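Local coordinates for putative PhosphatidylEthanolamine-Binding Protein (PEBP) (Chlamydia trachomatis, PDB 3N08) that is of unproven function but, as a bacterial relative of Raf kinase inhibitor protein in the phosphatidylethanolamine-binding family, probably binds small anionic or phosphorylated ligands, at residues K20-G25 / G148-D153; V45-D50 / Q131-M136; I67-S72 / V119-E124; F112-L117 / A142-M147. All blocks are in the same frame, centred on the assembly; numbering follows the deposited sequence. Where two conformers were deposited one is given.

Contact 1: K20-G25 / G148-D153; sequences KYSCQG and GTYEKD
The Y150 ring has CB of S22 over one face, offset toward the rim and 3.6 Å from the ring centroid, a CH-pi contact, while OE1 of Q24 lies at its edge, in plane. The amide of Q24 is turned 86° against that ring. S22 and Q24 belong to a type I beta turn from S22 to G25 that also holds an ST turn: OG of S22 accepts the backbone N of Q24, and the same hydroxyl is bonded to the carbonyl of K19. The turn packs on the end of strand 140-150 and the C-terminal tail that follows it. With CG of Q24 anti to its carbonyl carbon (chi1 -64°) and the chain extended beyond, the amide reaches that tail and crosses the side chain of K152 at a slant, CB of K152 lying 3.8 Å from NE2 of Q24. OE1 accepts twice: from OH of Y150 at 2.7 Å, on a lone pair, and from the backbone N of D153 at 3.3 Å, a longer bond. Two donors on one oxygen, together with the bond given by NE2, should fix the rotation of the amide. The turn is further tied by the disulfide of C23 with C102, and D153 by a salt bridge to K19. NE2 of Q24 donates to O of D153 at 3.0 Å, with that oxygen only 6° out of the amide plane.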
loop_
_atom_site.group_PDB
_atom_site.type_symbol
_atom_site.label_atom_id
_atom_site.label_comp_id
_atom_site.label_asym_id
_atom_site.label_seq_id
_atom_site.Cartn_x
_atom_site.Cartn_y
_atom_site.Cartn_z
ATOM N N LYS B 20 12.752 -7.194 -19.302
ATOM C CA LYS B 20 13.601 -8.204 -18.682
ATOM C C LYS B 20 12.789 -9.310 -17.963
ATOM O O LYS B 20 13.233 -10.451 -17.848
ATOM C CB LYS B 20 14.481 -7.462 -17.662
ATOM C CG LYS B 20 15.479 -8.272 -16.876
ATOM C CD LYS B 20 16.148 -7.344 -15.858
ATOM C CE LYS B 20 17.368 -7.961 -15.198
ATOM N NZ LYS B 20 18.570 -7.887 -16.062
ATOM N N TYR B 21 11.618 -8.961 -17.444
ATOM C CA TYR B 21 10.819 -9.897 -16.635
ATOM C C TYR B 21 9.764 -10.611 -17.472
ATOM O O TYR B 21 9.006 -11.437 -16.946
ATOM C CB TYR B 21 10.169 -9.151 -15.464
ATOM C CG TYR B 21 11.196 -8.327 -14.731
ATOM C CD1 TYR B 21 12.287 -8.913 -14.107
ATOM C CD2 TYR B 21 11.109 -6.945 -14.721
ATOM C CE1 TYR B 21 13.260 -8.136 -13.474
ATOM C CE2 TYR B 21 12.063 -6.170 -14.115
ATOM C CZ TYR B 21 13.131 -6.768 -13.471
ATOM O OH TYR B 21 14.083 -5.995 -12.836
ATOM N N SER B 22 9.745 -10.337 -18.781
ATOM C CA SER B 22 8.814 -10.949 -19.702
ATOM C C SER B 22 9.499 -12.021 -20.554
ATOM O O SER B 22 10.703 -12.174 -20.510
ATOM C CB SER B 22 8.229 -9.885 -20.647
ATOM O OG SER B 22 9.152 -9.546 -21.676
ATOM N N CYS B 23 8.727 -12.696 -21.390
ATOM C CA CYS B 23 9.290 -13.656 -22.300
ATOM C C CYS B 23 10.161 -12.991 -23.353
ATOM O O CYS B 23 10.905 -13.698 -24.021
ATOM C CB CYS B 23 8.166 -14.408 -22.993
ATOM S SG CYS B 23 7.233 -13.386 -24.143
ATOM N N GLN B 24 10.054 -11.678 -23.545
ATOM C CA GLN B 24 10.908 -10.970 -24.511
ATOM C C GLN B 24 12.293 -10.645 -23.983
ATOM O O GLN B 24 13.160 -10.224 -24.756
ATOM C CB GLN B 24 10.261 -9.678 -24.979
ATOM C CG GLN B 24 8.987 -9.886 -25.729
ATOM C CD GLN B 24 8.488 -8.611 -26.405
ATOM O OE1 GLN B 24 8.136 -7.630 -25.739
ATOM N NE2 GLN B 24 8.453 -8.619 -27.730
ATOM N N GLY B 25 12.511 -10.830 -22.688
ATOM C CA GLY B 25 13.823 -10.653 -22.095
ATOM C C GLY B 25 14.243 -11.977 -21.500
ATOM O O GLY B 25 13.818 -13.040 -21.945
ATOM N N GLY B 148 1.111 -4.402 -12.675
ATOM C CA GLY B 148 1.863 -3.825 -13.785
ATOM C C GLY B 148 1.358 -4.391 -15.089
ATOM O O GLY B 148 0.738 -5.454 -15.089
ATOM N N THR B 149 1.654 -3.722 -16.196
ATOM C CA THR B 149 1.163 -4.178 -17.486
ATOM C C THR B 149 2.302 -4.744 -18.345
ATOM O O THR B 149 3.481 -4.461 -18.122
ATOM C CB THR B 149 0.475 -3.040 -18.252
ATOM O OG1 THR B 149 1.419 -1.991 -18.499
ATOM C CG2 THR B 149 -0.697 -2.490 -17.461
ATOM N N TYR B 150 1.956 -5.549 -19.334
ATOM C CA TYR B 150 2.941 -5.895 -20.359
ATOM C C TYR B 150 2.273 -6.002 -21.693
ATOM O O TYR B 150 1.138 -6.495 -21.801
ATOM C CB TYR B 150 3.740 -7.179 -20.033
ATOM C CG TYR B 150 5.006 -7.177 -20.863
ATOM C CD1 TYR B 150 6.109 -6.420 -20.474
ATOM C CD2 TYR B 150 5.069 -7.850 -22.083
ATOM C CE1 TYR B 150 7.228 -6.332 -21.255
ATOM C CE2 TYR B 150 6.205 -7.751 -22.886
ATOM C CZ TYR B 150 7.280 -6.977 -22.455
ATOM O OH TYR B 150 8.430 -6.849 -23.217
ATOM N N GLU B 151 2.962 -5.484 -22.706
ATOM C CA GLU B 151 2.521 -5.574 -24.093
ATOM C C GLU B 151 3.758 -5.843 -24.928
ATOM O O GLU B 151 4.780 -5.161 -24.808
ATOM C CB GLU B 151 1.844 -4.279 -24.523
ATOM C CG GLU B 151 1.277 -4.334 -25.942
ATOM C CD GLU B 151 0.524 -3.056 -26.308
ATOM O OE1 GLU B 151 0.736 -2.016 -25.651
ATOM O OE2 GLU B 151 -0.284 -3.094 -27.258
ATOM N N LYS B 152 3.702 -6.861 -25.760
ATOM C CA LYS B 152 4.872 -7.158 -26.558
ATOM C C LYS B 152 5.134 -6.028 -27.532
ATOM O O LYS B 152 4.212 -5.470 -28.133
ATOM C CB LYS B 152 4.707 -8.476 -27.328
ATOM C CG LYS B 152 4.782 -9.667 -26.384
ATOM C CD LYS B 152 5.225 -10.953 -27.055
ATOM C CE LYS B 152 4.192 -11.391 -28.030
ATOM N NZ LYS B 152 4.393 -12.828 -28.482
ATOM N N ASP B 153 6.400 -5.669 -27.670
ATOM C CA ASP B 153 6.747 -4.656 -28.665
ATOM C C ASP B 153 7.714 -5.222 -29.688
ATOM O O ASP B 153 7.910 -6.439 -29.743
ATOM C CB ASP B 153 7.313 -3.394 -28.010
ATOM C CG ASP B 153 8.592 -3.649 -27.255
ATOM O OD1 ASP B 153 9.149 -4.757 -27.391
ATOM O OD2 ASP B 153 9.043 -2.735 -26.533
ATOM O OXT ASP B 153 8.293 -4.475 -30.479
#

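Contact 2: V45-D50 / Q131-M136; sequences VLIVED and QLLEAM
V45 and L132 meet methyl to methyl, CG1 of V45 lying 3.7 Å from CD2 of L132, the closest approach between strand and helix. In the conformer described here, M136 also sets its thioether on this valine: SD is 3.8 Å from CG2 of V45 and 3.9 Å from CG1. For L132, chi1 of 179° carries the branch toward the strand and chi2 of 53° sets CD2 between V45 and I47, within 4.0 Å of CD1 of I47, again end to end. These four side chains are buried, and no hydrogen bond joins the segments. The geometry is that of a helix lying on one face of a beta sheet: the axes are 11.1 Å apart and run at 147°, roughly antiparallel, with the alternate strand residues V45 and I47 facing the helix. Packing thins toward L133, an exposed residue whose CD2 lies 4.2 Å from CD1 of I47, and CE of M136 is 4.4 Å from that same methyl. Further along the strand E49 forms a salt bridge to K129, while L132 continues the apolar layer onto I67 of strand 63-71.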
loop_
_atom_site.group_PDB
_atom_site.type_symbol
_atom_site.label_atom_id
_atom_site.label_comp_id
_atom_site.label_asym_id
_atom_site.label_seq_id
_atom_site.Cartn_x
_atom_site.Cartn_y
_atom_site.Cartn_z
ATOM N N VAL B 45 2.155 -14.778 1.785
ATOM C CA VAL B 45 1.765 -15.448 0.554
ATOM C C VAL B 45 1.771 -14.448 -0.596
ATOM O O VAL B 45 1.355 -13.293 -0.415
ATOM C CB VAL B 45 0.344 -16.012 0.689
ATOM C CG1 VAL B 45 -0.131 -16.647 -0.613
ATOM C CG2 VAL B 45 0.282 -16.989 1.864
ATOM N N LEU B 46 2.223 -14.896 -1.760
ATOM C CA LEU B 46 2.187 -14.106 -2.997
ATOM C C LEU B 46 1.478 -14.882 -4.098
ATOM O O LEU B 46 1.807 -16.036 -4.337
ATOM C CB LEU B 46 3.622 -13.767 -3.400
ATOM C CG LEU B 46 3.764 -13.032 -4.737
ATOM C CD1 LEU B 46 3.259 -11.632 -4.681
ATOM C CD2 LEU B 46 5.195 -13.041 -5.245
ATOM N N ILE B 47 0.502 -14.250 -4.754
ATOM C CA ILE B 47 -0.168 -14.849 -5.911
ATOM C C ILE B 47 -0.108 -13.819 -7.037
ATOM O O ILE B 47 -0.523 -12.684 -6.847
ATOM C CB ILE B 47 -1.618 -15.241 -5.606
ATOM C CG1 ILE B 47 -1.666 -16.246 -4.467
ATOM C CG2 ILE B 47 -2.310 -15.787 -6.869
ATOM C CD1 ILE B 47 -3.065 -16.590 -4.000
ATOM N N VAL B 48 0.386 -14.221 -8.210
ATOM C CA VAL B 48 0.458 -13.327 -9.358
ATOM C C VAL B 48 -0.396 -13.921 -10.448
ATOM O O VAL B 48 -0.247 -15.099 -10.802
ATOM C CB VAL B 48 1.898 -13.163 -9.860
ATOM C CG1 VAL B 48 1.993 -12.191 -11.008
ATOM C CG2 VAL B 48 2.822 -12.757 -8.717
ATOM N N GLU B 49 -1.276 -13.107 -10.997
ATOM C CA GLU B 49 -2.190 -13.606 -11.993
ATOM C C GLU B 49 -2.537 -12.586 -13.053
ATOM O O GLU B 49 -2.398 -11.379 -12.858
ATOM C CB GLU B 49 -3.438 -14.135 -11.335
ATOM C CG GLU B 49 -4.181 -13.116 -10.543
ATOM C CD GLU B 49 -5.308 -13.728 -9.705
ATOM O OE1 GLU B 49 -5.170 -14.884 -9.249
ATOM O OE2 GLU B 49 -6.344 -13.060 -9.515
ATOM N N ASP B 50 -3.039 -13.113 -14.178
ATOM C CA ASP B 50 -3.393 -12.337 -15.374
ATOM C C ASP B 50 -4.867 -12.565 -15.721
ATOM O O ASP B 50 -5.235 -13.611 -16.234
ATOM C CB ASP B 50 -2.484 -12.783 -16.508
ATOM C CG ASP B 50 -2.764 -12.069 -17.841
ATOM O OD1 ASP B 50 -3.593 -11.146 -17.908
ATOM O OD2 ASP B 50 -2.068 -12.442 -18.827
ATOM N N GLN B 131 -6.254 -24.660 -3.762
ATOM C CA GLN B 131 -5.843 -25.304 -2.505
ATOM C C GLN B 131 -5.262 -24.299 -1.499
ATOM O O GLN B 131 -5.517 -24.361 -0.291
ATOM C CB GLN B 131 -4.799 -26.376 -2.796
ATOM C CG GLN B 131 -5.352 -27.584 -3.530
ATOM C CD GLN B 131 -4.255 -28.521 -3.997
ATOM O OE1 GLN B 131 -3.117 -28.122 -4.184
ATOM N NE2 GLN B 131 -4.607 -29.786 -4.172
ATOM N N LEU B 132 -4.478 -23.364 -2.019
ATOM C CA LEU B 132 -3.863 -22.324 -1.210
ATOM C C LEU B 132 -4.913 -21.426 -0.566
ATOM O O LEU B 132 -4.846 -21.119 0.626
ATOM C CB LEU B 132 -2.903 -21.511 -2.079
ATOM C CG LEU B 132 -2.205 -20.371 -1.361
ATOM C CD1 LEU B 132 -1.509 -20.851 -0.087
ATOM C CD2 LEU B 132 -1.197 -19.749 -2.303
ATOM N N LEU B 133 -5.909 -21.017 -1.337
ATOM C CA LEU B 133 -6.957 -20.168 -0.811
ATOM C C LEU B 133 -7.699 -20.878 0.316
ATOM O O LEU B 133 -8.067 -20.252 1.317
ATOM C CB LEU B 133 -7.920 -19.739 -1.924
ATOM C CG LEU B 133 -7.387 -18.761 -2.974
ATOM C CD1 LEU B 133 -8.488 -18.371 -3.949
ATOM C CD2 LEU B 133 -6.784 -17.533 -2.335
ATOM N N GLU B 134 -7.904 -22.181 0.168
ATOM C CA GLU B 134 -8.579 -22.942 1.211
ATOM C C GLU B 134 -7.718 -22.976 2.478
ATOM O O GLU B 134 -8.221 -22.816 3.578
ATOM C CB GLU B 134 -8.914 -24.354 0.712
ATOM C CG GLU B 134 -9.552 -25.257 1.764
ATOM N N ALA B 135 -6.419 -23.169 2.314
ATOM C CA ALA B 135 -5.529 -23.274 3.454
ATOM C C ALA B 135 -5.433 -21.933 4.198
ATOM O O ALA B 135 -5.301 -21.909 5.420
ATOM C CB ALA B 135 -4.152 -23.758 3.007
ATOM N N MET B 136 -5.502 -20.832 3.446
ATOM C CA MET B 136 -5.398 -19.481 4.005
ATOM C C MET B 136 -6.630 -19.118 4.830
ATOM O O MET B 136 -6.527 -18.343 5.776
ATOM C CB MET B 136 -5.248 -18.416 2.892
ATOM C CG MET B 136 -3.888 -18.347 2.204
ATOM S SD MET B 136 -3.482 -16.802 1.297
ATOM C CE MET B 136 -4.715 -16.756 0.031
#

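Contact 3: I67-S72 / V119-E124; sequences IVYNLS and VVLSDE
Y69 and N70, consecutive residues where the chain turns a corner, both reach the 119-124 loop, one with a phenol and the other with an amide. The phenol of Y69 leaves the backbone with CG between N and the carbonyl carbon (chi1 75°), and the ring passes L121 so that its OH reaches the backbone of E124. The OH donates to O of E124 at 2.7 Å, in the carbonyl plane and on a lone pair. Along the way CD1 of L121 approaches CD2 of the ring at 3.9 Å, obliquely. N70 adopts a positive phi, in a G1 beta bulge where N70 and L71 both face L44. Its chi1 of -82° swings the amide to the loop, and a second torsion near zero turns OD1 and ND2 to grip the backbone of L121 at both ends. OD1 accepts the N of L121 at 2.9 Å on a lone pair, and ND2 gives to O of the same residue at 2.9 Å, nearly straight at 174°, although the donor stands above that carbonyl plane. CG1 of V120 touches ND2 at 3.6 Å. L132 of helix 129-136 packs against both Y69 and L121. The irregular loop is thus held by side chains: the N70 amide pairs with N and O of L121, much as a neighbouring backbone would, and the Y69 hydroxyl binds O of E124.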
loop_
_atom_site.group_PDB
_atom_site.type_symbol
_atom_site.label_atom_id
_atom_site.label_comp_id
_atom_site.label_asym_id
_atom_site.label_seq_id
_atom_site.Cartn_x
_atom_site.Cartn_y
_atom_site.Cartn_z
ATOM N N ILE B 67 2.892 -18.616 -7.658
ATOM C CA ILE B 67 2.430 -18.809 -6.306
ATOM C C ILE B 67 3.635 -19.041 -5.407
ATOM O O ILE B 67 4.463 -19.935 -5.668
ATOM C CB ILE B 67 1.510 -20.040 -6.228
ATOM C CG1 ILE B 67 0.206 -19.769 -6.988
ATOM C CG2 ILE B 67 1.236 -20.425 -4.769
ATOM C CD1 ILE B 67 -0.782 -20.926 -6.951
ATOM N N VAL B 68 3.658 -18.295 -4.311
ATOM C CA VAL B 68 4.661 -18.496 -3.267
ATOM C C VAL B 68 3.948 -18.422 -1.925
ATOM O O VAL B 68 3.170 -17.519 -1.690
ATOM C CB VAL B 68 5.761 -17.420 -3.288
ATOM C CG1 VAL B 68 6.814 -17.708 -2.231
ATOM C CG2 VAL B 68 6.410 -17.342 -4.658
ATOM N N TYR B 69 4.214 -19.364 -1.026
ATOM C CA TYR B 69 3.637 -19.263 0.293
ATOM C C TYR B 69 4.652 -19.675 1.352
ATOM O O TYR B 69 5.705 -20.232 1.044
ATOM C CB TYR B 69 2.319 -20.057 0.403
ATOM C CG TYR B 69 2.461 -21.558 0.478
ATOM C CD1 TYR B 69 2.510 -22.334 -0.672
ATOM C CD2 TYR B 69 2.505 -22.194 1.711
ATOM C CE1 TYR B 69 2.620 -23.716 -0.591
ATOM C CE2 TYR B 69 2.616 -23.553 1.796
ATOM C CZ TYR B 69 2.663 -24.303 0.652
ATOM O OH TYR B 69 2.770 -25.666 0.779
ATOM N N ASN B 70 4.316 -19.393 2.609
ATOM C CA ASN B 70 5.217 -19.608 3.724
ATOM C C ASN B 70 6.497 -18.794 3.612
ATOM O O ASN B 70 7.536 -19.196 4.116
ATOM C CB ASN B 70 5.482 -21.096 3.960
ATOM C CG ASN B 70 4.386 -21.760 4.773
ATOM O OD1 ASN B 70 3.430 -21.114 5.237
ATOM N ND2 ASN B 70 4.518 -23.062 4.954
ATOM N N LEU B 71 6.399 -17.640 2.974
ATOM C CA LEU B 71 7.479 -16.672 3.046
ATOM C C LEU B 71 7.621 -16.144 4.458
ATOM O O LEU B 71 6.626 -15.983 5.168
ATOM C CB LEU B 71 7.164 -15.494 2.158
ATOM C CG LEU B 71 7.465 -15.653 0.694
ATOM C CD1 LEU B 71 6.658 -14.621 -0.078
ATOM C CD2 LEU B 71 8.973 -15.510 0.413
ATOM N N SER B 72 8.855 -15.853 4.859
ATOM C CA SER B 72 9.075 -15.161 6.127
ATOM C C SER B 72 8.377 -13.803 6.143
ATOM O O SER B 72 8.452 -13.060 5.188
ATOM C CB SER B 72 10.559 -14.939 6.356
ATOM O OG SER B 72 10.732 -14.108 7.476
ATOM N N VAL B 119 -0.586 -17.688 10.691
ATOM C CA VAL B 119 -0.145 -19.054 10.845
ATOM C C VAL B 119 0.881 -19.341 9.752
ATOM O O VAL B 119 0.979 -18.603 8.753
ATOM C CB VAL B 119 -1.292 -20.088 10.699
ATOM C CG1 VAL B 119 -2.398 -19.857 11.744
ATOM C CG2 VAL B 119 -1.860 -20.104 9.287
ATOM N N VAL B 120 1.638 -20.401 9.969
ATOM C CA VAL B 120 2.450 -21.039 8.945
ATOM C C VAL B 120 1.625 -22.204 8.393
ATOM O O VAL B 120 1.124 -23.047 9.161
ATOM C CB VAL B 120 3.783 -21.540 9.544
ATOM C CG1 VAL B 120 4.571 -22.315 8.520
ATOM C CG2 VAL B 120 4.604 -20.365 10.092
ATOM N N LEU B 121 1.479 -22.274 7.069
ATOM C CA LEU B 121 0.687 -23.334 6.449
ATOM C C LEU B 121 1.470 -24.633 6.398
ATOM O O LEU B 121 2.695 -24.646 6.519
ATOM C CB LEU B 121 0.247 -22.932 5.046
ATOM C CG LEU B 121 -0.611 -21.677 4.940
ATOM C CD1 LEU B 121 -0.827 -21.319 3.479
ATOM C CD2 LEU B 121 -1.940 -21.846 5.668
ATOM N N SER B 122 0.768 -25.749 6.253
ATOM C CA SER B 122 1.431 -27.026 6.079
ATOM C C SER B 122 2.373 -26.979 4.878
ATOM O O SER B 122 2.101 -26.334 3.882
ATOM C CB SER B 122 0.385 -28.136 5.915
ATOM O OG SER B 122 1.008 -29.396 5.829
ATOM N N ASP B 123 3.490 -27.682 5.004
ATOM C CA ASP B 123 4.554 -27.670 4.025
ATOM C C ASP B 123 4.246 -28.707 2.952
ATOM O O ASP B 123 4.490 -29.901 3.138
ATOM C CB ASP B 123 5.866 -28.007 4.747
ATOM C CG ASP B 123 7.092 -27.684 3.938
ATOM O OD1 ASP B 123 6.957 -27.045 2.869
ATOM O OD2 ASP B 123 8.197 -28.069 4.404
ATOM N N GLU B 124 3.692 -28.253 1.833
ATOM C CA GLU B 124 3.232 -29.145 0.768
ATOM C C GLU B 124 3.712 -28.688 -0.598
ATOM O O GLU B 124 3.684 -27.502 -0.937
ATOM C CB GLU B 124 1.700 -29.200 0.723
ATOM C CG GLU B 124 1.027 -29.373 2.062
ATOM C CD GLU B 124 1.146 -30.777 2.595
ATOM O OE1 GLU B 124 1.339 -31.709 1.788
ATOM O OE2 GLU B 124 1.050 -30.948 3.825
#

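Contact 4: F112-L117 / A142-M147; sequences FYAYAL and ATAELM
In the conformer described, chi1 of -166° turns OG1 of T143 away from its own backbone N and aims the hydroxyl across to O of A114; E145 has CG anti to N, which lays its extended chain beside the Y113 ring. Both side chains decorate an antiparallel strand pair within the mixed sheet, 4.7 Å between axes and 164° between directions. F112 with L146, A114 with A144 and A116 with A142 are hydrogen-bonded pairs, while Y113 with E145 and Y115 with T143 are non-hydrogen-bonded ones. The N of F112 to O of L146 bond is the shortest of the ladder at 2.7 Å and close to straight. A114 O accepts twice, from N of A144 and from OG1 of T143, both at 2.9 Å, the donors arriving from opposite faces of its plane. F112, A114, A116 and their partners lie on one face, where L6 of strand 5-7 covers F112, A114 and A144; the tyrosines, T143 and E145 lie on the other. The second subunit touches strand 140-150 here, D137 of that chain accepting from N of T143. The side chains of Y113 and E145 lie side by side, ring and carboxylate planes 89° apart, and OE2 of E145 is bonded to Y13. A water bridges the two, 2.9 Å from OH of Y113 and donating to OE1 of E145 at 2.6 Å.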
loop_
_atom_site.group_PDB
_atom_site.type_symbol
_atom_site.label_atom_id
_atom_site.label_comp_id
_atom_site.label_asym_id
_atom_site.label_seq_id
_atom_site.Cartn_x
_atom_site.Cartn_y
_atom_site.Cartn_z
ATOM N N PHE B 112 -0.410 -8.662 -8.626
ATOM C CA PHE B 112 0.423 -9.282 -7.618
ATOM C C PHE B 112 -0.257 -9.060 -6.273
ATOM O O PHE B 112 -0.468 -7.926 -5.853
ATOM C CB PHE B 112 1.780 -8.598 -7.567
ATOM C CG PHE B 112 2.599 -8.710 -8.817
ATOM C CD1 PHE B 112 2.244 -8.030 -9.985
ATOM C CD2 PHE B 112 3.732 -9.471 -8.828
ATOM C CE1 PHE B 112 3.030 -8.146 -11.124
ATOM C CE2 PHE B 112 4.509 -9.578 -9.962
ATOM C CZ PHE B 112 4.150 -8.908 -11.109
ATOM N N TYR B 113 -0.674 -10.135 -5.633
ATOM C CA TYR B 113 -1.418 -10.053 -4.387
ATOM C C TYR B 113 -0.560 -10.612 -3.273
ATOM O O TYR B 113 -0.067 -11.728 -3.381
ATOM C CB TYR B 113 -2.703 -10.880 -4.482
ATOM C CG TYR B 113 -3.667 -10.386 -5.528
ATOM C CD1 TYR B 113 -4.308 -9.175 -5.376
ATOM C CD2 TYR B 113 -3.923 -11.112 -6.670
ATOM C CE1 TYR B 113 -5.215 -8.707 -6.341
ATOM C CE2 TYR B 113 -4.832 -10.663 -7.620
ATOM C CZ TYR B 113 -5.451 -9.461 -7.445
ATOM O OH TYR B 113 -6.345 -9.024 -8.420
ATOM N N ALA B 114 -0.431 -9.856 -2.191
ATOM C CA ALA B 114 0.236 -10.341 -1.005
ATOM C C ALA B 114 -0.781 -10.529 0.113
ATOM O O ALA B 114 -1.723 -9.732 0.276
ATOM C CB ALA B 114 1.316 -9.372 -0.559
ATOM N N TYR B 115 -0.576 -11.567 0.901
ATOM C CA TYR B 115 -1.417 -11.873 2.046
ATOM C C TYR B 115 -0.511 -12.133 3.240
ATOM O O TYR B 115 0.386 -12.946 3.147
ATOM C CB TYR B 115 -2.278 -13.129 1.780
ATOM C CG TYR B 115 -3.053 -13.107 0.480
ATOM C CD1 TYR B 115 -2.445 -13.480 -0.702
ATOM C CD2 TYR B 115 -4.384 -12.739 0.430
ATOM C CE1 TYR B 115 -3.135 -13.481 -1.901
ATOM C CE2 TYR B 115 -5.082 -12.744 -0.789
ATOM C CZ TYR B 115 -4.440 -13.117 -1.937
ATOM O OH TYR B 115 -5.105 -13.136 -3.152
ATOM N N ALA B 116 -0.803 -11.492 4.368
ATOM C CA ALA B 116 -0.147 -11.808 5.629
ATOM C C ALA B 116 -1.066 -12.739 6.401
ATOM O O ALA B 116 -2.258 -12.451 6.574
ATOM C CB ALA B 116 0.105 -10.537 6.446
ATOM N N LEU B 117 -0.506 -13.849 6.868
ATOM C CA LEU B 117 -1.256 -14.843 7.649
ATOM C C LEU B 117 -0.767 -14.893 9.090
ATOM O O LEU B 117 0.417 -14.651 9.354
ATOM C CB LEU B 117 -1.088 -16.240 7.053
ATOM C CG LEU B 117 -1.274 -16.451 5.564
ATOM C CD1 LEU B 117 -1.220 -17.948 5.277
ATOM C CD2 LEU B 117 -2.586 -15.878 5.098
ATOM N N ALA B 142 -4.069 -9.372 6.636
ATOM C CA ALA B 142 -3.913 -8.177 5.798
ATOM C C ALA B 142 -3.619 -8.602 4.383
ATOM O O ALA B 142 -3.113 -9.704 4.153
ATOM C CB ALA B 142 -2.773 -7.306 6.325
ATOM N N THR B 143 -3.881 -7.698 3.450
ATOM C CA THR B 143 -3.563 -7.941 2.066
ATOM C C THR B 143 -2.949 -6.677 1.479
ATOM O O THR B 143 -3.050 -5.591 2.076
ATOM C CB THR B 143 -4.829 -8.368 1.302
ATOM O OG1 THR B 143 -4.504 -8.914 0.016
ATOM C CG2 THR B 143 -5.785 -7.192 1.170
ATOM N N ALA B 144 -2.279 -6.843 0.350
ATOM C CA ALA B 144 -1.785 -5.734 -0.439
ATOM C C ALA B 144 -1.782 -6.130 -1.906
ATOM O O ALA B 144 -1.841 -7.315 -2.243
ATOM C CB ALA B 144 -0.406 -5.318 0.017
ATOM N N GLU B 145 -1.740 -5.144 -2.786
ATOM C CA GLU B 145 -1.877 -5.399 -4.217
ATOM C C GLU B 145 -0.952 -4.483 -4.997
ATOM O O GLU B 145 -0.842 -3.300 -4.681
ATOM C CB GLU B 145 -3.317 -5.135 -4.656
ATOM C CG GLU B 145 -3.584 -5.184 -6.168
ATOM C CD GLU B 145 -5.036 -4.800 -6.528
ATOM O OE1 GLU B 145 -5.986 -5.355 -5.929
ATOM O OE2 GLU B 145 -5.216 -3.944 -7.402
ATOM N N LEU B 146 -0.320 -5.043 -6.019
ATOM C CA LEU B 146 0.449 -4.302 -7.005
ATOM C C LEU B 146 -0.015 -4.784 -8.374
ATOM O O LEU B 146 -0.411 -5.918 -8.517
ATOM C CB LEU B 146 1.943 -4.572 -6.792
ATOM C CG LEU B 146 2.884 -3.990 -7.841
ATOM C CD1 LEU B 146 2.911 -2.446 -7.821
ATOM C CD2 LEU B 146 4.292 -4.527 -7.576
ATOM N N MET B 147 0.013 -3.916 -9.364
ATOM C CA MET B 147 -0.317 -4.319 -10.727
ATOM C C MET B 147 0.669 -3.662 -11.660
ATOM O O MET B 147 1.054 -2.530 -11.460
ATOM C CB MET B 147 -1.758 -3.909 -11.080
ATOM C CG MET B 147 -2.214 -4.410 -12.475
ATOM S SD MET B 147 -1.887 -3.243 -13.865
ATOM C CE MET B 147 -3.319 -2.135 -13.623
HETATM O O HOH W 1 -7.353 -6.404 -7.913
#

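Contacts 2, 3 and 4 meet around one mixed sheet: strand 43-50 lies between 63-71 and 108-117, so the strand of contact 2 is hydrogen-bonded to those of contacts 3 and 4. Contact 4, partly buried, is backbone pairing within the sheet; contact 2 is wholly apolar packing of a helix on it and the most buried; contact 3 is a surface contact where side-chain amide and phenol groups bind loop backbone. Contact 1, also partly buried, shares strand 140-150 with contact 4 but lies at its far end, centres about 22 Å apart, and resembles contact 3 in using a side-chain amide and a tyrosine hydroxyl. Contacts 2 and 3 share L132 as a packing partner.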